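Local atomic coordinates of serine repeat antigen 5 (Plasmodium falciparum, PDB entry 6X42), a protein that belongs to the papain cysteine-protease family as a malaria-parasite antigen, and is probably a pseudo-zymogen rather than the precursor of an ordinary active peptidase. Residues A78-V81 with A82-K86; P99-F102 with L103-E107. One frame throughout, in Å; residues are numbered along the deposited sequence. Where two conformers were deposited one is given.

Interaction 1 (A78-V81 with A82-K86); sequences ALYV and ANCYK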
ATOM      1  N   ALA A  78       8.469 -10.360   1.518  1.00 14.14           N
ATOM      2  CA  ALA A  78       9.003  -9.083   1.975  1.00 14.04           C
ATOM      3  C   ALA A  78      10.464  -9.222   2.380  1.00 13.32           C
ATOM      4  O   ALA A  78      11.254  -8.287   2.225  1.00 14.11           O
ATOM      5  CB  ALA A  78       8.208  -8.567   3.170  1.00 14.62           C
ATOM      6  N   LEU A  79      10.829 -10.371   2.954  1.00 14.19           N
ATOM      7  CA  LEU A  79      12.194 -10.549   3.454  1.00 14.16           C
ATOM      8  C   LEU A  79      13.216 -10.538   2.323  1.00 13.89           C
ATOM      9  O   LEU A  79      14.321 -10.005   2.479  1.00 14.70           O
ATOM     10  CB  LEU A  79      12.277 -11.837   4.268  1.00 14.74           C
ATOM     11  CG  LEU A  79      13.526 -11.997   5.139  1.00 14.74           C
ATOM     12  CD1 LEU A  79      13.572 -10.923   6.220  1.00 15.67           C
ATOM     13  CD2 LEU A  79      13.573 -13.399   5.760  1.00 15.34           C
ATOM     14  N   TYR A  80      12.858 -11.092   1.160  1.00 14.82           N
ATOM     15  CA  TYR A  80      13.770 -11.040   0.024  1.00 15.64           C
ATOM     16  C   TYR A  80      14.054  -9.600  -0.378  1.00 15.73           C
ATOM     17  O   TYR A  80      15.206  -9.222  -0.626  1.00 16.39           O
ATOM     18  CB  TYR A  80      13.203 -11.828  -1.156  1.00 16.53           C
ATOM     19  CG  TYR A  80      14.219 -12.046  -2.257  1.00 18.15           C
ATOM     20  CD1 TYR A  80      15.106 -13.105  -2.216  1.00 19.91           C
ATOM     21  CD2 TYR A  80      14.318 -11.157  -3.318  1.00 19.42           C
ATOM     22  CE1 TYR A  80      16.055 -13.292  -3.213  1.00 20.45           C
ATOM     23  CE2 TYR A  80      15.256 -11.340  -4.321  1.00 20.69           C
ATOM     24  CZ  TYR A  80      16.129 -12.400  -4.261  1.00 21.92           C
ATOM     25  OH  TYR A  80      17.079 -12.584  -5.255  1.00 24.89           O
ATOM     26  N   VAL A  81      13.003  -8.778  -0.450  1.00 14.90           N
ATOM     27  CA  VAL A  81      13.164  -7.379  -0.816  1.00 14.73           C
ATOM     28  C   VAL A  81      13.968  -6.632   0.237  1.00 15.38           C
ATOM     29  O   VAL A  81      14.771  -5.752  -0.088  1.00 17.89           O
ATOM     30  CB  VAL A  81      11.794  -6.733  -1.090  1.00 15.48           C
ATOM     31  CG1 VAL A  81      11.946  -5.259  -1.415  1.00 17.07           C
ATOM     32  CG2 VAL A  81      11.078  -7.498  -2.200  1.00 17.35           C
ATOM     33  N   ALA A  82      13.769  -6.954   1.515  1.00 14.50           N
ATOM     34  CA  ALA A  82      14.539  -6.288   2.557  1.00 15.45           C
ATOM     35  C   ALA A  82      16.025  -6.576   2.425  1.00 15.55           C
ATOM     36  O   ALA A  82      16.856  -5.707   2.688  1.00 17.40           O
ATOM     37  CB  ALA A  82      14.084  -6.774   3.930  1.00 14.64           C
ATOM     38  N   ASN A  83      16.379  -7.799   2.055  1.00 15.57           N
ATOM     39  CA  ASN A  83      17.744  -8.268   2.223  1.00 16.35           C
ATOM     40  C   ASN A  83      18.572  -8.234   0.954  1.00 17.64           C
ATOM     41  O   ASN A  83      19.790  -8.385   1.038  1.00 19.52           O
ATOM     42  CB  ASN A  83      17.733  -9.682   2.807  1.00 16.65           C
ATOM     43  CG  ASN A  83      17.229  -9.690   4.233  1.00 15.69           C
ATOM     44  OD1 ASN A  83      17.146  -8.632   4.876  1.00 16.49           O
ATOM     45  ND2 ASN A  83      16.917 -10.869   4.755  1.00 16.43           N
ATOM     46  N   CYS A  84      17.956  -8.046  -0.199  1.00 17.88           N
ATOM     47  CA  CYS A  84      18.633  -8.136  -1.489  1.00 19.22           C
ATOM     48  C   CYS A  84      18.667  -6.741  -2.105  1.00 22.42           C
ATOM     49  O   CYS A  84      17.629  -6.208  -2.512  1.00 25.69           O
ATOM     50  CB  CYS A  84      17.907  -9.133  -2.383  1.00 21.04           C
ATOM     51  SG  CYS A  84      17.848 -10.768  -1.620  1.00 22.63           S
ATOM     52  N   TYR A  85      19.856  -6.150  -2.166  1.00 23.98           N
ATOM     53  CA  TYR A  85      20.034  -4.813  -2.711  1.00 26.02           C
ATOM     54  C   TYR A  85      21.482  -4.652  -3.157  1.00 28.05           C
ATOM     55  O   TYR A  85      22.381  -5.335  -2.662  1.00 29.05           O
ATOM     56  CB  TYR A  85      19.652  -3.751  -1.674  1.00 27.43           C
ATOM     57  CG  TYR A  85      20.412  -3.849  -0.365  1.00 28.02           C
ATOM     58  CD1 TYR A  85      21.666  -3.267  -0.229  1.00 29.44           C
ATOM     59  CD2 TYR A  85      19.872  -4.514   0.734  1.00 25.80           C
ATOM     60  CE1 TYR A  85      22.372  -3.333   0.946  1.00 29.59           C
ATOM     61  CE2 TYR A  85      20.568  -4.587   1.929  1.00 26.67           C
ATOM     62  CZ  TYR A  85      21.823  -3.989   2.027  1.00 27.26           C
ATOM     63  OH  TYR A  85      22.555  -4.045   3.194  1.00 27.62           O
ATOM     64  N   LYS A  86      21.698  -3.755  -4.111  1.00 30.08           N
ATOM     65  CA  LYS A  86      23.037  -3.406  -4.566  1.00 34.39           C
ATOM     66  C   LYS A  86      23.588  -2.236  -3.741  1.00 37.27           C
ATOM     67  O   LYS A  86      22.842  -1.452  -3.155  1.00 37.79           O
ATOM     68  CB  LYS A  86      22.990  -3.032  -6.051  1.00 36.26           C
ATOM     69  CG  LYS A  86      22.540  -4.169  -6.960  1.00 37.54           C
TER

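Interaction 2 (P99-F102 with L103-E107); sequences PMEF and LQIIE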
ATOM      1  N   PRO A  99       8.885   3.507  -1.636  1.00 15.50           N
ATOM      2  CA  PRO A  99       8.419   2.758  -2.813  1.00 15.91           C
ATOM      3  C   PRO A  99       9.316   2.910  -4.018  1.00 17.14           C
ATOM      4  O   PRO A  99       9.424   1.977  -4.819  1.00 17.44           O
ATOM      5  CB  PRO A  99       7.014   3.327  -3.068  1.00 17.09           C
ATOM      6  CG  PRO A  99       6.587   3.794  -1.721  1.00 15.73           C
ATOM      7  CD  PRO A  99       7.827   4.353  -1.071  1.00 15.45           C
ATOM      8  N   MET A 100       9.967   4.066  -4.162  1.00 17.70           N
ATOM      9  CA  MET A 100      10.954   4.246  -5.221  1.00 18.84           C
ATOM     10  C   MET A 100      12.062   3.210  -5.111  1.00 18.71           C
ATOM     11  O   MET A 100      12.478   2.626  -6.120  1.00 20.05           O
ATOM     12  CB  MET A 100      11.496   5.678  -5.141  0.59 20.18           C
ATOM     13  CG  MET A 100      10.395   6.784  -5.095  0.59 20.40           C
ATOM     14  SD  MET A 100       9.544   7.191  -3.511  0.59 19.01           S
ATOM     15  CE  MET A 100       7.927   7.641  -4.123  0.59 20.54           C
ATOM     16  N   GLU A 101      12.580   2.987  -3.901  1.00 19.53           N
ATOM     17  CA  GLU A 101      13.648   2.001  -3.796  1.00 19.48           C
ATOM     18  C   GLU A 101      13.114   0.593  -4.039  1.00 17.46           C
ATOM     19  O   GLU A 101      13.810  -0.259  -4.602  1.00 19.29           O
ATOM     20  CB  GLU A 101      14.406   2.063  -2.466  1.00 19.25           C
ATOM     21  CG  GLU A 101      15.581   1.053  -2.528  1.00 22.71           C
ATOM     22  CD  GLU A 101      16.463   0.915  -1.286  1.00 22.98           C
ATOM     23  OE1 GLU A 101      16.190   1.512  -0.225  1.00 22.59           O
ATOM     24  OE2 GLU A 101      17.472   0.183  -1.386  1.00 25.71           O
ATOM     25  N   PHE A 102      11.883   0.324  -3.609  1.00 17.44           N
ATOM     26  CA  PHE A 102      11.266  -0.970  -3.876  1.00 15.99           C
ATOM     27  C   PHE A 102      11.315  -1.303  -5.362  1.00 17.15           C
ATOM     28  O   PHE A 102      11.714  -2.408  -5.758  1.00 17.62           O
ATOM     29  CB  PHE A 102       9.840  -0.959  -3.329  1.00 17.65           C
ATOM     30  CG  PHE A 102       9.106  -2.238  -3.514  1.00 16.42           C
ATOM     31  CD1 PHE A 102       9.073  -3.197  -2.493  1.00 17.40           C
ATOM     32  CD2 PHE A 102       8.383  -2.478  -4.669  1.00 18.57           C
ATOM     33  CE1 PHE A 102       8.385  -4.379  -2.660  1.00 17.66           C
ATOM     34  CE2 PHE A 102       7.685  -3.654  -4.831  1.00 18.53           C
ATOM     35  CZ  PHE A 102       7.683  -4.613  -3.824  1.00 19.20           C
ATOM     36  N   LEU A 103      10.928  -0.353  -6.210  1.00 17.53           N
ATOM     37  CA  LEU A 103      10.980  -0.627  -7.639  1.00 17.74           C
ATOM     38  C   LEU A 103      12.410  -0.841  -8.127  1.00 19.20           C
ATOM     39  O   LEU A 103      12.652  -1.657  -9.021  1.00 21.37           O
ATOM     40  CB  LEU A 103      10.333   0.511  -8.414  1.00 19.52           C
ATOM     41  CG  LEU A 103       8.823   0.621  -8.282  1.00 19.83           C
ATOM     42  CD1 LEU A 103       8.366   1.799  -9.117  1.00 22.50           C
ATOM     43  CD2 LEU A 103       8.100  -0.625  -8.728  1.00 20.25           C
ATOM     44  N   GLN A 104      13.371  -0.099  -7.580  1.00 20.07           N
ATOM     45  CA  GLN A 104      14.757  -0.271  -8.001  1.00 23.62           C
ATOM     46  C   GLN A 104      15.258  -1.673  -7.703  1.00 23.23           C
ATOM     47  O   GLN A 104      16.027  -2.243  -8.483  1.00 24.13           O
ATOM     48  CB  GLN A 104      15.632   0.752  -7.289  1.00 29.52           C
ATOM     49  CG  GLN A 104      17.000   0.888  -7.927  1.00 37.45           C
ATOM     50  CD  GLN A 104      16.921   1.470  -9.349  1.00 44.48           C
ATOM     51  OE1 GLN A 104      16.203   2.442  -9.597  1.00 46.98           O
ATOM     52  NE2 GLN A 104      17.641   0.862 -10.280  1.00 47.99           N
ATOM     53  N   ILE A 105      14.846  -2.243  -6.572  1.00 21.82           N
ATOM     54  CA  ILE A 105      15.254  -3.598  -6.227  1.00 22.42           C
ATOM     55  C   ILE A 105      14.688  -4.597  -7.225  1.00 21.49           C
ATOM     56  O   ILE A 105      15.401  -5.504  -7.683  1.00 23.55           O
ATOM     57  CB  ILE A 105      14.824  -3.906  -4.780  1.00 22.14           C
ATOM     58  CG1 ILE A 105      15.666  -3.065  -3.821  1.00 23.31           C
ATOM     59  CG2 ILE A 105      14.933  -5.400  -4.484  1.00 22.83           C
ATOM     60  CD1 ILE A 105      15.042  -2.881  -2.491  1.00 23.86           C
ATOM     61  N   ILE A 106      13.416  -4.434  -7.600  1.00 23.34           N
ATOM     62  CA  ILE A 106      12.846  -5.260  -8.667  1.00 26.19           C
ATOM     63  C   ILE A 106      13.642  -5.116  -9.958  1.00 30.37           C
ATOM     64  O   ILE A 106      13.910  -6.101 -10.647  1.00 33.01           O
ATOM     65  CB  ILE A 106      11.368  -4.906  -8.909  1.00 28.98           C
ATOM     66  CG1 ILE A 106      10.542  -5.299  -7.711  1.00 29.23           C
ATOM     67  CG2 ILE A 106      10.860  -5.606 -10.184  1.00 30.29           C
ATOM     68  CD1 ILE A 106       9.097  -4.910  -7.871  1.00 28.44           C
ATOM     69  N   GLU A 107      13.962  -3.880 -10.348  1.00 30.89           N
ATOM     70  CA  GLU A 107      14.717  -3.694 -11.589  1.00 35.06           C
ATOM     71  C   GLU A 107      16.065  -4.394 -11.516  1.00 36.85           C
ATOM     72  O   GLU A 107      16.524  -4.987 -12.500  1.00 39.32           O
ATOM     73  CB  GLU A 107      14.938  -2.204 -11.846  1.00 38.26           C
ATOM     74  CG  GLU A 107      13.665  -1.362 -11.892  1.00 41.72           C
ATOM     75  CD  GLU A 107      13.131  -1.145 -13.292  1.00 43.35           C
ATOM     76  OE1 GLU A 107      13.607  -1.817 -14.222  1.00 44.38           O
ATOM     77  OE2 GLU A 107      12.246  -0.285 -13.460  1.00 42.78           O
TER

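Interaction 1 (A78-V81 with A82-K86)
The carbonyl oxygen of Tyr80 is gripped twice as the helix runs out, from Cys84 N at 3.0 Å and from Asn83 N at 3.3 Å. Both bonds are weak by angle, and Asn83 N divides its hydrogen further with Leu79 O in a third weak bond. One residue earlier the geometry is still that of a regular helix: Ala82 N meets Ala78 O at 2.9 Å, with 154° at the hydrogen. The spread of bonds coincides with Cys84 leaving helical backbone angles.

The side chains follow the same i to i+4 spacing. Tyr80 CG stands anti to the backbone nitrogen (chi1 -168°), which brings the ring alongside Cys84, four places on. Cys84 SG sits over the middle of one face, 3.5 Å from the Tyr80 ring centroid and only 11° off its normal. Cys84 CB stands over the same ring as a CH-pi partner, 4.2 Å from the centroid. The sulfur is not a thiol here, because it is bonded to Cys129 in a disulfide.

On another side of the helix, Asn83 ND2 lies across Leu79, 3.6 Å from its CG. The amide's polar partners lie elsewhere: OD1 accepts from Gly126 N, and ND2 reaches Tyr118 OH and Lys124 O. Ala78 and Ala82, small and buried, rest against helix 53-68. The arrangement is the last turn of a helix, where hydrogen bonds are weak and shared, with a Cys sulfur-aromatic contact, set in the helical part of a papain-like fold.

Interaction 2 (P99-F102 with L103-E107)
A regular alpha-helical segment, most of helix 99-109, brings Phe102 against Ile106 and Glu101 against Ile105 by i to i+4 spacing. With CG of Phe102 anti to the backbone nitrogen (chi1 -179°), the ring lies where Ile106 CD1 approaches Phe102 CE2 to 3.6 Å. The methyl comes up obliquely to the ring. Ile106 presents it by an extended CG1-CD1 arm (chi2 177°).

The second pair meets more loosely: Ile105 CD1 is 4.0 Å from Glu101 CG, and the two side chains cross obliquely. Glu101 runs fully extended, and its carboxylate is anchored beyond the helix, OE2 in a salt bridge with Arg92 and OE1 in a hydrogen bond with Ser97 OG. These bonds probably stabilise the charged form of the acid while its aliphatic part lies by the isoleucine.

In the papain-like fold this helix lies in the helical part. Phe102 and Ile106 pack on Leu62 of helix 53-68; Ile106 and Leu103 share Ile145 of strand 144-145, and Leu103 also meets Phe277 of strand 273-280.

The backbone evidence for regularity is four successive bonds. Leu103 N lies 3.1 Å from Pro99 O, and Gln104 N lies 3.2 Å from Met100 O. Ile105 N is 3.0 Å from Glu101 O. The straightest at the hydrogen is that of Ile106 N to Phe102 O, 3.2 Å at 168°. Gln104, on the exposed side, sends NE2 to Asp108 OD2 in a weak hydrogen bond.

How the interactions relate
From the N terminus, the chain passes through interaction 1 in helix 78-83 and then interaction 2 in helix 99-109. Each is a contact within a continuous run, so neither closes a long loop; they stand in series, without nesting or crossing. Their centres are 10 Å apart and the helices touch: Val81 CG1 reaches Phe102 CD1 at 3.7 Å, and Cys84 O meets Ile105 CG2 at 3.4 Å. Arg92, in the connecting loop, hydrogen-bonds Ala82 O through NE while its NH2 serves Glu101, joining the two contacts. Helix 53-68 contacts each, the Cys84-Cys129 disulfide ties the first to a later loop, and strand 273-280 backs the second.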